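Local coordinates for monosaccharide ABC transporter substrate-binding protein, CUT2 family (PDB 4RU1) that binds myo-inositol and probably serves as the substrate-binding component of a sugar ABC transporter, at residues A48-T53 with E259-L264; K144-V149 with N163-T168; I200-T205 with Q244-I249; Q216-A221 with A225-F230; Q235-I240 with K297-G302. All coordinates share one frame; numbering follows the deposited sequence.

Interaction 1. Residues A48-T53 with E259-L264; sequences AKDNVT and EAVDSL
D50 and V52 meet V261 and D262 in the N-terminal lobe of a periplasmic binding protein of the sugar-binding (PBP1) fold. The bend between helix 35-49 and edge strand 52-58 lies against helix 253-270. The acidic contact is the close one. D50 OD2 lies 2.5 Å from D262 OD1, and D50 OD1 is 3.2 Å from that same D262 oxygen. The two side chains cross at about a right angle, yet their carboxylate planes are only 25° apart. Two acid oxygens this near suggest that one group keeps its proton. D262 reaches across because its CG stands opposite the backbone N (chi1 -159°), which brings OD1 in beside D50. K49 NZ, from the preceding residue, bonds to Y258 OH.

The apolar contact is lighter. V52 CG2 touches V261 CG1 at 4.3 Å, and V52 also packs on L21 and I23 of the neighbouring strand. On its other side, helix 253-270 sets A260, S263 and L264 on the sheet. Within the helix, E259 O takes two donors from opposite faces of its plane, S263 N and S263 OG, each at 2.8 Å.

Interaction 2. Residues K144-V149 with N163-T168; sequences KHVLCV and NGVQQT
On the helix that sets V165 against V146 and C148, the shortest polar bond runs from Q167 NE2 to N163 OD1, at 2.8 Å. It spans one helical turn and is bent, with an N-H...O angle of 139°. N163 OD1 lies in the amide plane of Q167, but NE2 sits above the plane of the side-chain carbonyl of N163, 44° out of it. The backbone bond from Q167 N to N163 O, 3.2 Å, closes the same turn.

The contact itself is apolar and buried. One methyl, V165 CG1, serves both strand residues. It meets C148 SG at 4.0 Å and V146 CG1 at 4.2 Å. V165 CB also lies near the sulfur, 4.1 Å from C148 SG. V146 puts CG1 between its backbone N and carbonyl carbon (chi1 64°), and this is the branch that meets the helix. A disulfide between C148 and C162 has been observed in this protein. It is absent here, and the sulfur packs on V165.

The two segments belong to one beta-alpha-beta unit, strand 145-150, helix 156-168 and strand 172-177. The helix covers this face of the sheet. V146 also touches F169 and I204, Y173 lies beside C148, and the strand runs between 172-177 and 202-205.

Interaction 3. Residues I200-T205 with Q244-I249; sequences IDLVIT and QLQWAI
In the parallel part of the C-terminal sheet, I204 of strand 202-205 reaches W247, in the residues leading into strand 248-250. The two strands are not neighbours, because 226-230 runs between them. The contact therefore passes over a strand, and side chains alone make it, without any hydrogen bond across.

I204 CD1 comes to 4.1 Å from W247 CH2. The methyl approaches the indole obliquely. The isoleucine is stretched out, with CD1 turned away from CA (chi2 179°), which carries the end methyl out to the six-membered ring. W247 holds CG between its backbone N and carbonyl carbon, the crowded position (chi1 41°). This swings the indole back over strand 226-230, where A228 CB lies under the indole face.

The second touch is looser. L202 CD1 lies 4.4 Å from Q246 CG, and the leucine meets the aliphatic part of the glutamine.

The indole is also held from outside these segments. Its NE1 bonds to E141, R137 makes a cation-pi contact with it, and F286 meets it edge-to-face. L202, I204 and W247 are buried on one face of the sheet, with Q246 at the margin. The contact thus spans from strand 202-205, whose other neighbour is strand 145-150, across 226-230 to W247.

Interaction 4. Residues Q216-A221 with A225-F230; sequences QAVKDA and AKIATF
V218 is the residue of segment 216-221 that touches A225 and I227. The segment lies in the last part of helix 208-220. At its start, Q216 O accepts the backbone N of D220 at 2.9 Å, and Q216 OE1 receives only a weak bond from K219 NZ. Next, A217 O accepts A221 N at 2.9 Å.

V218 follows and carries the contact with its two methyls. Its CG1 rests 3.6 Å from A225 O. CG2 meets I227 CD1 at 3.8 Å, and the two side chains reach toward each other tip to tip. V218 CG2 also lies 4.3 Å from A225 CB. I227 has a chi2 of 94°, which is off a staggered value and directs its CD1 at V218 CG2. Further along, D220 forms a salt bridge with R187 of helix 183-196.

A short turn joins the two segments, so this is the return from helix to strand in the beta-alpha-beta unit 202-205, 208-220 and 226-230. I227 packs further on A214 and I215 of the same helix. V218 also touches L194 of helix 183-196, which lies alongside. Strand 226-230 itself runs in the sheet between 202-205 and 248-250.

Interaction 5. Residues Q235-I240 with K297-G302; sequences QVPAEI and KFAERG
P237 packs its ring carbon CG on A299 CB, 3.6 Å away, and E300 reaches the same proline. These side chains join the N-terminal part of helix 236-241 to the last turn of helix 293-300. The alanine methyl also lies near CD of the proline. The CB of A299 is directed toward P237.

E300 OE2 lies next to P237 CB, 3.8 Å away. The CG of E300 lies opposite the carbonyl carbon (chi1 -79°) and the chain is extended beyond it, which carries the carboxylate across to the other helix. The carboxylate is gripped at both oxygens. A water donates to E300 OE2 at 2.9 Å and accepts from A238 N at 3.0 Å, so it bridges the helices. The other oxygen, E300 OE1, makes a salt bridge with K297 NZ at 3.0 Å, one turn back, with the lysine nitrogen almost in line with the C-O bond. The negative charge near the N-terminal part of helix 236-241 is probably favourable for the helix dipole.

Helix 293-300 ends in a Schellman motif. G302, with positive phi (79°), is its C-prime residue, and G302 N bonds to A299 O at 2.9 Å. Helix 236-241 touches helix 293-300 through P237, while V236 packs on A208 and Q212 of helix 208-220 and on A248 of strand 248-250. E239 bonds to Q212.

From the N terminus, interaction 1 opens at 48-53 in the N-terminal lobe and closes only at 259-264. Interactions 2, 3 and 4 nest inside that loop, all in the C-terminal lobe. Interaction 2 closes first, within one beta-alpha-beta unit. Interaction 3 then opens at 200-205 and encloses interaction 4, the next helix-to-strand return. Interaction 5 opens at 235-240, before interaction 3 closes at 244-249, and closes at 297-302. It therefore crosses both interaction 3 and interaction 1. Interactions 2, 3 and 4 share one sheet. Interaction 5 adds the C-terminal helix, and interaction 1 ties helix 253-270 into the other lobe.

Interaction 1. Residues A48-T53 with E259-L264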
# COMPACT_ATOMS: atom_id res chain seq x y z
N ALA A 48 2.25 21.69 -2.66
CA ALA A 48 2.76 22.97 -2.13
C ALA A 48 3.81 23.61 -3.08
O ALA A 48 3.87 24.79 -3.23
CB ALA A 48 3.32 22.77 -0.75
N LYS A 49 4.62 22.79 -3.74
CA LYS A 49 5.74 23.27 -4.58
C LYS A 49 5.28 23.51 -5.99
O LYS A 49 5.90 24.28 -6.73
CB LYS A 49 6.91 22.24 -4.55
CG LYS A 49 7.54 22.08 -3.16
CD LYS A 49 8.87 21.35 -3.08
CE LYS A 49 8.78 20.02 -3.77
NZ LYS A 49 9.99 19.17 -3.72
N ASP A 50 4.21 22.83 -6.40
CA ASP A 50 3.80 22.81 -7.82
C ASP A 50 2.59 23.69 -8.10
O ASP A 50 2.00 23.61 -9.18
CB ASP A 50 3.50 21.36 -8.22
CG ASP A 50 4.70 20.49 -8.19
OD1 ASP A 50 5.83 20.99 -8.02
OD2 ASP A 50 4.56 19.25 -8.27
N ASN A 51 2.19 24.46 -7.10
CA ASN A 51 0.98 25.31 -7.24
C ASN A 51 -0.26 24.51 -7.64
O ASN A 51 -0.98 24.83 -8.57
CB ASN A 51 1.19 26.49 -8.25
CG ASN A 51 0.20 27.65 -8.01
OD1 ASN A 51 -0.53 27.70 -7.00
ND2 ASN A 51 0.18 28.60 -8.96
N VAL A 52 -0.47 23.44 -6.90
CA VAL A 52 -1.59 22.53 -7.12
C VAL A 52 -2.56 22.65 -5.96
O VAL A 52 -2.17 22.60 -4.80
CB VAL A 52 -1.03 21.07 -7.22
CG1 VAL A 52 -2.12 20.03 -7.08
CG2 VAL A 52 -0.31 20.87 -8.53
N THR A 53 -3.84 22.71 -6.29
CA THR A 53 -4.89 22.45 -5.30
C THR A 53 -5.20 20.95 -5.39
O THR A 53 -5.61 20.47 -6.47
CB THR A 53 -6.12 23.31 -5.60
OG1 THR A 53 -5.82 24.70 -5.36
CG2 THR A 53 -7.26 22.90 -4.71
N GLU A 259 5.03 11.61 -5.90
CA GLU A 259 5.24 11.49 -7.33
C GLU A 259 3.95 11.49 -8.15
O GLU A 259 3.94 11.94 -9.33
CB GLU A 259 6.02 10.25 -7.67
CG GLU A 259 7.49 10.22 -7.15
CD GLU A 259 8.36 11.41 -7.65
OE1 GLU A 259 8.05 11.87 -8.77
OE2 GLU A 259 9.31 11.80 -6.97
N ALA A 260 2.88 10.96 -7.56
CA ALA A 260 1.59 11.00 -8.25
C ALA A 260 1.29 12.43 -8.64
O ALA A 260 0.90 12.71 -9.75
CB ALA A 260 0.46 10.47 -7.37
N VAL A 261 1.55 13.36 -7.74
CA VAL A 261 1.28 14.77 -7.97
C VAL A 261 2.37 15.38 -8.89
O VAL A 261 2.04 16.04 -9.89
CB VAL A 261 1.10 15.57 -6.70
CG1 VAL A 261 1.02 17.05 -7.01
CG2 VAL A 261 -0.12 15.07 -5.97
N ASP A 262 3.63 15.24 -8.52
CA ASP A 262 4.73 15.91 -9.24
C ASP A 262 4.90 15.43 -10.66
O ASP A 262 5.29 16.23 -11.54
CB ASP A 262 6.02 15.79 -8.42
CG ASP A 262 7.03 16.83 -8.79
OD1 ASP A 262 6.74 18.03 -8.62
OD2 ASP A 262 8.19 16.50 -9.18
N SER A 263 4.62 14.16 -10.93
CA SER A 263 4.65 13.62 -12.25
C SER A 263 3.58 14.24 -13.12
O SER A 263 3.81 14.46 -14.32
CB SER A 263 4.62 12.09 -12.24
OG SER A 263 3.30 11.58 -12.01
N LEU A 264 2.39 14.46 -12.55
CA LEU A 264 1.35 15.16 -13.33
C LEU A 264 1.80 16.60 -13.65
O LEU A 264 1.57 17.12 -14.77
CB LEU A 264 0.00 15.16 -12.59
CG LEU A 264 -0.72 13.85 -12.66
CD1 LEU A 264 -1.91 13.72 -11.69
CD2 LEU A 264 -1.26 13.68 -14.06

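Interaction 2. Residues K144-V149 with N163-T168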
# COMPACT_ATOMS: atom_id res chain seq x y z
N LYS A 144 8.72 -22.26 9.16
CA LYS A 144 8.12 -23.45 8.54
C LYS A 144 6.63 -23.33 8.18
O LYS A 144 6.16 -24.16 7.47
CB LYS A 144 8.22 -24.65 9.51
CG LYS A 144 9.61 -25.01 10.07
CD LYS A 144 10.63 -25.38 8.99
CE LYS A 144 12.03 -25.60 9.59
NZ LYS A 144 13.11 -25.08 8.70
N HIS A 145 5.88 -22.42 8.83
CA HIS A 145 4.46 -22.30 8.63
C HIS A 145 4.04 -20.83 8.77
O HIS A 145 3.89 -20.30 9.85
CB HIS A 145 3.66 -23.21 9.56
CG HIS A 145 2.19 -23.14 9.31
ND1 HIS A 145 1.25 -23.85 10.03
CD2 HIS A 145 1.49 -22.47 8.35
CE1 HIS A 145 0.05 -23.57 9.57
NE2 HIS A 145 0.16 -22.72 8.57
N VAL A 146 3.85 -20.19 7.60
CA VAL A 146 3.45 -18.78 7.62
C VAL A 146 1.93 -18.56 7.51
O VAL A 146 1.24 -19.31 6.81
CB VAL A 146 4.13 -18.02 6.46
CG1 VAL A 146 3.70 -18.52 5.11
CG2 VAL A 146 3.90 -16.50 6.57
N LEU A 147 1.42 -17.59 8.28
CA LEU A 147 0.05 -17.08 8.18
C LEU A 147 0.12 -15.71 7.59
O LEU A 147 0.73 -14.78 8.19
CB LEU A 147 -0.51 -16.99 9.59
CG LEU A 147 -1.92 -16.47 9.66
CD1 LEU A 147 -2.88 -17.43 9.00
CD2 LEU A 147 -2.35 -16.24 11.11
N CYS A 148 -0.49 -15.55 6.42
CA CYS A 148 -0.57 -14.22 5.79
C CYS A 148 -1.94 -13.64 6.10
O CYS A 148 -2.95 -14.30 5.86
CB CYS A 148 -0.47 -14.36 4.30
SG CYS A 148 1.23 -14.61 3.77
N VAL A 149 -1.98 -12.44 6.68
CA VAL A 149 -3.23 -11.81 7.17
C VAL A 149 -3.59 -10.71 6.23
O VAL A 149 -2.77 -9.84 5.99
CB VAL A 149 -3.10 -11.34 8.61
CG1 VAL A 149 -4.41 -10.67 9.08
CG2 VAL A 149 -2.74 -12.52 9.51
N ASN A 163 -0.03 -14.12 -2.79
CA ASN A 163 0.32 -15.12 -3.84
C ASN A 163 1.87 -15.20 -3.97
O ASN A 163 2.42 -16.27 -4.20
CB ASN A 163 -0.36 -14.79 -5.12
CG ASN A 163 0.08 -15.66 -6.24
OD1 ASN A 163 0.79 -15.21 -7.10
ND2 ASN A 163 -0.32 -16.93 -6.22
N GLY A 164 2.54 -14.05 -3.88
CA GLY A 164 3.98 -14.09 -4.05
C GLY A 164 4.63 -14.86 -2.95
O GLY A 164 5.55 -15.67 -3.24
N VAL A 165 4.20 -14.68 -1.69
CA VAL A 165 4.75 -15.44 -0.55
C VAL A 165 4.56 -16.96 -0.82
O VAL A 165 5.47 -17.75 -0.56
CB VAL A 165 4.04 -15.06 0.75
CG1 VAL A 165 4.39 -16.02 1.86
CG2 VAL A 165 4.42 -13.68 1.15
N GLN A 166 3.37 -17.33 -1.29
CA GLN A 166 3.08 -18.76 -1.45
C GLN A 166 4.02 -19.40 -2.45
O GLN A 166 4.35 -20.54 -2.27
CB GLN A 166 1.62 -18.96 -1.91
CG GLN A 166 1.13 -20.41 -2.01
CD GLN A 166 -0.31 -20.51 -2.46
OE1 GLN A 166 -0.84 -19.60 -3.12
NE2 GLN A 166 -0.95 -21.64 -2.13
N GLN A 167 4.40 -18.67 -3.51
CA GLN A 167 5.28 -19.15 -4.56
C GLN A 167 6.65 -19.56 -4.09
O GLN A 167 7.22 -20.56 -4.62
CB GLN A 167 5.46 -18.04 -5.60
CG GLN A 167 4.23 -17.90 -6.48
CD GLN A 167 4.45 -16.86 -7.55
OE1 GLN A 167 5.54 -16.75 -8.14
NE2 GLN A 167 3.42 -16.03 -7.79
N THR A 168 7.22 -18.76 -3.20
CA THR A 168 8.60 -18.97 -2.76
C THR A 168 8.78 -19.55 -1.35
O THR A 168 9.91 -20.02 -1.04
CB THR A 168 9.38 -17.68 -2.82
OG1 THR A 168 8.66 -16.72 -2.05
CG2 THR A 168 9.48 -17.18 -4.26

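Interaction 3. Residues I200-T205 with Q244-I249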
# COMPACT_ATOMS: atom_id res chain seq x y z
N ILE A 200 1.84 -22.58 13.45
CA ILE A 200 2.15 -21.31 12.85
C ILE A 200 3.27 -20.63 13.61
O ILE A 200 3.17 -20.38 14.80
CB ILE A 200 0.90 -20.38 12.74
CG1 ILE A 200 -0.23 -21.04 11.95
CG2 ILE A 200 1.32 -19.01 12.23
CD1 ILE A 200 -1.59 -20.44 12.08
N ASP A 201 4.35 -20.34 12.88
CA ASP A 201 5.52 -19.75 13.46
C ASP A 201 5.87 -18.36 12.93
O ASP A 201 6.76 -17.73 13.45
CB ASP A 201 6.75 -20.70 13.39
CG ASP A 201 7.19 -21.05 12.02
OD1 ASP A 201 6.56 -20.69 11.02
OD2 ASP A 201 8.26 -21.71 11.94
N LEU A 202 5.23 -17.92 11.84
CA LEU A 202 5.42 -16.51 11.37
C LEU A 202 4.02 -16.02 10.91
O LEU A 202 3.33 -16.73 10.13
CB LEU A 202 6.42 -16.45 10.21
CG LEU A 202 6.67 -15.07 9.64
CD1 LEU A 202 7.33 -14.15 10.68
CD2 LEU A 202 7.51 -15.16 8.36
N VAL A 203 3.68 -14.81 11.34
CA VAL A 203 2.49 -14.09 10.85
C VAL A 203 3.08 -12.93 10.02
O VAL A 203 3.91 -12.14 10.52
CB VAL A 203 1.67 -13.48 12.03
CG1 VAL A 203 0.48 -12.65 11.57
CG2 VAL A 203 1.23 -14.60 13.01
N ILE A 204 2.67 -12.84 8.76
CA ILE A 204 2.96 -11.65 7.92
C ILE A 204 1.71 -10.83 7.73
O ILE A 204 0.69 -11.34 7.21
CB ILE A 204 3.51 -12.02 6.54
CG1 ILE A 204 4.80 -12.79 6.69
CG2 ILE A 204 3.76 -10.75 5.70
CD1 ILE A 204 5.40 -13.24 5.37
N THR A 205 1.74 -9.60 8.30
CA THR A 205 0.67 -8.65 8.18
C THR A 205 0.92 -7.73 6.99
O THR A 205 2.08 -7.50 6.61
CB THR A 205 0.44 -7.86 9.47
OG1 THR A 205 1.64 -7.15 9.81
CG2 THR A 205 -0.03 -8.78 10.54
N GLN A 244 9.99 -7.26 18.45
CA GLN A 244 8.57 -7.51 18.30
C GLN A 244 8.21 -7.76 16.84
O GLN A 244 7.20 -8.39 16.58
CB GLN A 244 7.74 -6.40 18.89
CG GLN A 244 7.64 -6.46 20.44
CD GLN A 244 6.77 -5.36 21.00
OE1 GLN A 244 7.07 -4.18 20.85
NE2 GLN A 244 5.70 -5.74 21.66
N LEU A 245 8.98 -7.19 15.91
CA LEU A 245 8.79 -7.42 14.47
C LEU A 245 10.09 -7.87 13.84
O LEU A 245 11.18 -7.28 14.20
CB LEU A 245 8.34 -6.15 13.77
CG LEU A 245 6.92 -5.64 13.99
CD1 LEU A 245 6.73 -4.23 13.40
CD2 LEU A 245 5.92 -6.62 13.42
N GLN A 246 10.10 -8.91 13.05
CA GLN A 246 11.31 -9.37 12.36
C GLN A 246 11.84 -8.37 11.36
O GLN A 246 13.04 -8.18 11.25
CB GLN A 246 11.08 -10.73 11.70
CG GLN A 246 10.52 -11.83 12.61
CD GLN A 246 11.40 -12.02 13.80
OE1 GLN A 246 11.10 -11.61 14.98
NE2 GLN A 246 12.53 -12.60 13.51
N TRP A 247 10.93 -7.74 10.61
CA TRP A 247 11.30 -6.82 9.57
C TRP A 247 10.02 -6.16 9.10
O TRP A 247 8.93 -6.63 9.43
CB TRP A 247 12.04 -7.51 8.43
CG TRP A 247 11.51 -8.85 8.03
CD1 TRP A 247 12.07 -10.05 8.35
CD2 TRP A 247 10.37 -9.15 7.18
NE1 TRP A 247 11.37 -11.07 7.77
CE2 TRP A 247 10.29 -10.56 7.08
CE3 TRP A 247 9.37 -8.38 6.57
CZ2 TRP A 247 9.27 -11.22 6.33
CZ3 TRP A 247 8.33 -9.06 5.84
CH2 TRP A 247 8.33 -10.45 5.72
N ALA A 248 10.18 -5.07 8.34
CA ALA A 248 9.05 -4.34 7.70
C ALA A 248 9.51 -4.07 6.30
O ALA A 248 10.66 -3.70 6.08
CB ALA A 248 8.73 -3.06 8.41
N ILE A 249 8.62 -4.22 5.35
CA ILE A 249 8.86 -3.91 3.96
C ILE A 249 8.36 -2.51 3.66
O ILE A 249 7.16 -2.23 3.77
CB ILE A 249 8.19 -4.91 3.02
CG1 ILE A 249 8.72 -6.35 3.29
CG2 ILE A 249 8.36 -4.50 1.60
CD1 ILE A 249 7.94 -7.45 2.59

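Interaction 4. Residues Q216-A221 with A225-F230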
# COMPACT_ATOMS: atom_id res chain seq x y z
N GLN A 216 -0.08 -8.11 19.57
CA GLN A 216 -0.88 -8.29 20.74
C GLN A 216 -1.59 -9.65 20.77
O GLN A 216 -1.61 -10.37 21.82
CB GLN A 216 -1.94 -7.21 20.88
CG GLN A 216 -1.41 -5.83 21.21
CD GLN A 216 -0.39 -5.87 22.36
OE1 GLN A 216 0.79 -5.56 22.19
NE2 GLN A 216 -0.84 -6.28 23.53
N ALA A 217 -2.06 -10.08 19.59
CA ALA A 217 -2.68 -11.42 19.39
C ALA A 217 -1.76 -12.57 19.69
O ALA A 217 -2.18 -13.53 20.34
CB ALA A 217 -3.18 -11.55 17.97
N VAL A 218 -0.51 -12.45 19.31
CA VAL A 218 0.42 -13.49 19.63
C VAL A 218 0.54 -13.63 21.15
O VAL A 218 0.59 -14.77 21.66
CB VAL A 218 1.79 -13.19 18.97
CG1 VAL A 218 2.91 -13.87 19.72
CG2 VAL A 218 1.78 -13.50 17.49
N LYS A 219 0.64 -12.52 21.90
CA LYS A 219 0.72 -12.59 23.40
C LYS A 219 -0.56 -13.18 23.98
O LYS A 219 -0.55 -14.06 24.85
CB LYS A 219 0.98 -11.19 23.93
CG LYS A 219 2.44 -10.92 24.24
CD LYS A 219 2.81 -9.44 24.28
CE LYS A 219 1.98 -8.65 25.26
NZ LYS A 219 1.99 -7.24 24.81
N ASP A 220 -1.70 -12.71 23.47
CA ASP A 220 -2.98 -13.18 23.96
C ASP A 220 -3.11 -14.73 23.82
O ASP A 220 -3.67 -15.42 24.69
CB ASP A 220 -4.07 -12.57 23.15
CG ASP A 220 -4.41 -11.13 23.53
OD1 ASP A 220 -3.94 -10.60 24.57
OD2 ASP A 220 -5.13 -10.54 22.72
N ALA A 221 -2.69 -15.25 22.66
CA ALA A 221 -2.76 -16.65 22.31
C ALA A 221 -1.69 -17.51 23.02
O ALA A 221 -1.75 -18.73 22.89
CB ALA A 221 -2.57 -16.78 20.82
N ALA A 225 4.77 -17.68 17.75
CA ALA A 225 4.95 -17.14 16.43
C ALA A 225 5.64 -15.75 16.44
O ALA A 225 5.42 -14.92 17.36
CB ALA A 225 3.57 -17.00 15.77
N LYS A 226 6.47 -15.51 15.45
CA LYS A 226 7.00 -14.19 15.23
C LYS A 226 6.08 -13.42 14.26
O LYS A 226 5.20 -13.99 13.70
CB LYS A 226 8.41 -14.27 14.64
CG LYS A 226 9.37 -15.18 15.39
CD LYS A 226 9.66 -14.71 16.76
CE LYS A 226 10.34 -15.86 17.53
NZ LYS A 226 11.26 -15.35 18.57
N ILE A 227 6.32 -12.12 14.12
CA ILE A 227 5.48 -11.21 13.29
C ILE A 227 6.47 -10.44 12.39
O ILE A 227 7.53 -10.01 12.84
CB ILE A 227 4.68 -10.21 14.14
CG1 ILE A 227 3.84 -10.90 15.25
CG2 ILE A 227 3.76 -9.37 13.28
CD1 ILE A 227 4.46 -11.00 16.59
N ALA A 228 6.05 -10.23 11.15
CA ALA A 228 6.70 -9.38 10.14
C ALA A 228 5.63 -8.63 9.41
O ALA A 228 4.46 -9.06 9.42
CB ALA A 228 7.52 -10.19 9.21
N THR A 229 5.95 -7.46 8.83
CA THR A 229 4.89 -6.66 8.23
C THR A 229 5.33 -5.97 6.96
O THR A 229 6.55 -5.71 6.72
CB THR A 229 4.39 -5.59 9.22
OG1 THR A 229 3.12 -5.08 8.77
CG2 THR A 229 5.38 -4.48 9.45
N PHE A 230 4.33 -5.61 6.18
CA PHE A 230 4.49 -4.56 5.21
C PHE A 230 4.25 -3.23 5.90
O PHE A 230 3.27 -3.11 6.71
CB PHE A 230 3.50 -4.78 4.05
CG PHE A 230 3.83 -5.91 3.15
CD1 PHE A 230 3.68 -7.23 3.53
CD2 PHE A 230 4.28 -5.65 1.89
CE1 PHE A 230 4.02 -8.24 2.67
CE2 PHE A 230 4.64 -6.64 1.04
CZ PHE A 230 4.49 -7.95 1.38

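Interaction 5. Residues Q235-I240 with K297-G302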
# COMPACT_ATOMS: atom_id res chain seq x y z
N GLN A 235 4.94 3.23 15.35
CA GLN A 235 5.35 2.21 16.31
C GLN A 235 6.36 1.17 15.80
O GLN A 235 7.02 0.50 16.58
CB GLN A 235 4.10 1.49 16.82
CG GLN A 235 3.16 2.40 17.62
CD GLN A 235 1.81 1.77 17.81
OE1 GLN A 235 1.46 1.31 18.89
NE2 GLN A 235 1.05 1.71 16.74
N VAL A 236 6.43 1.01 14.48
CA VAL A 236 7.22 -0.04 13.88
C VAL A 236 8.73 0.03 14.16
O VAL A 236 9.33 -0.95 14.46
CB VAL A 236 6.90 -0.10 12.37
CG1 VAL A 236 7.89 -0.98 11.65
CG2 VAL A 236 5.49 -0.68 12.18
N PRO A 237 9.36 1.19 14.06
CA PRO A 237 10.78 1.25 14.34
C PRO A 237 11.20 0.63 15.69
O PRO A 237 12.09 -0.20 15.71
CB PRO A 237 11.09 2.74 14.26
CG PRO A 237 10.14 3.20 13.23
CD PRO A 237 8.85 2.49 13.58
N ALA A 238 10.55 1.05 16.77
CA ALA A 238 10.77 0.45 18.11
C ALA A 238 10.59 -1.03 18.13
O ALA A 238 11.37 -1.78 18.77
CB ALA A 238 9.84 1.08 19.11
N GLU A 239 9.52 -1.46 17.45
CA GLU A 239 9.20 -2.87 17.34
C GLU A 239 10.27 -3.69 16.65
O GLU A 239 10.55 -4.82 17.04
CB GLU A 239 7.79 -3.06 16.69
CG GLU A 239 6.75 -2.62 17.68
CD GLU A 239 5.42 -2.30 17.07
OE1 GLU A 239 5.25 -2.19 15.83
OE2 GLU A 239 4.52 -2.06 17.87
N ILE A 240 10.89 -3.16 15.61
CA ILE A 240 12.05 -3.83 14.99
C ILE A 240 13.26 -3.84 15.95
O ILE A 240 13.87 -4.84 16.16
CB ILE A 240 12.44 -3.10 13.68
CG1 ILE A 240 11.35 -3.30 12.61
CG2 ILE A 240 13.72 -3.60 13.11
CD1 ILE A 240 11.43 -2.37 11.41
N LYS A 297 13.30 8.03 13.00
CA LYS A 297 12.83 9.38 13.28
C LYS A 297 11.77 9.80 12.27
O LYS A 297 10.76 10.43 12.67
CB LYS A 297 14.01 10.37 13.30
CG LYS A 297 14.39 10.86 14.69
CD LYS A 297 14.49 9.74 15.71
CE LYS A 297 13.63 10.05 16.92
NZ LYS A 297 13.72 8.99 17.96
N PHE A 298 11.99 9.44 11.00
CA PHE A 298 11.06 9.82 9.95
C PHE A 298 9.69 9.10 10.07
O PHE A 298 8.60 9.69 9.95
CB PHE A 298 11.64 9.59 8.54
CG PHE A 298 12.84 10.44 8.19
CD1 PHE A 298 12.83 11.81 8.36
CD2 PHE A 298 13.94 9.87 7.61
CE1 PHE A 298 13.93 12.57 8.00
CE2 PHE A 298 15.05 10.60 7.27
CZ PHE A 298 15.04 11.97 7.44
N ALA A 299 9.77 7.79 10.31
CA ALA A 299 8.56 6.99 10.62
C ALA A 299 7.82 7.51 11.85
O ALA A 299 6.58 7.64 11.87
CB ALA A 299 8.94 5.52 10.76
N GLU A 300 8.59 7.87 12.88
CA GLU A 300 8.00 8.33 14.13
C GLU A 300 7.29 9.71 14.01
O GLU A 300 6.37 10.00 14.76
CB GLU A 300 9.03 8.26 15.26
CG GLU A 300 9.24 6.82 15.84
CD GLU A 300 10.60 6.61 16.52
OE1 GLU A 300 11.35 7.60 16.68
OE2 GLU A 300 10.97 5.45 16.86
N ARG A 301 7.64 10.53 12.98
CA ARG A 301 6.89 11.76 12.68
C ARG A 301 5.82 11.55 11.61
O ARG A 301 5.24 12.51 11.11
CB ARG A 301 7.87 12.86 12.26
CG ARG A 301 8.38 12.76 10.83
CD ARG A 301 9.63 13.57 10.58
NE ARG A 301 9.82 13.73 9.14
CZ ARG A 301 10.81 14.44 8.59
NH1 ARG A 301 11.71 15.04 9.38
NH2 ARG A 301 10.89 14.53 7.25
N GLY A 302 5.60 10.31 11.20
CA GLY A 302 4.51 10.01 10.26
C GLY A 302 4.83 10.33 8.81
O GLY A 302 3.91 10.43 8.01
O HOH W 1 8.89 3.50 17.07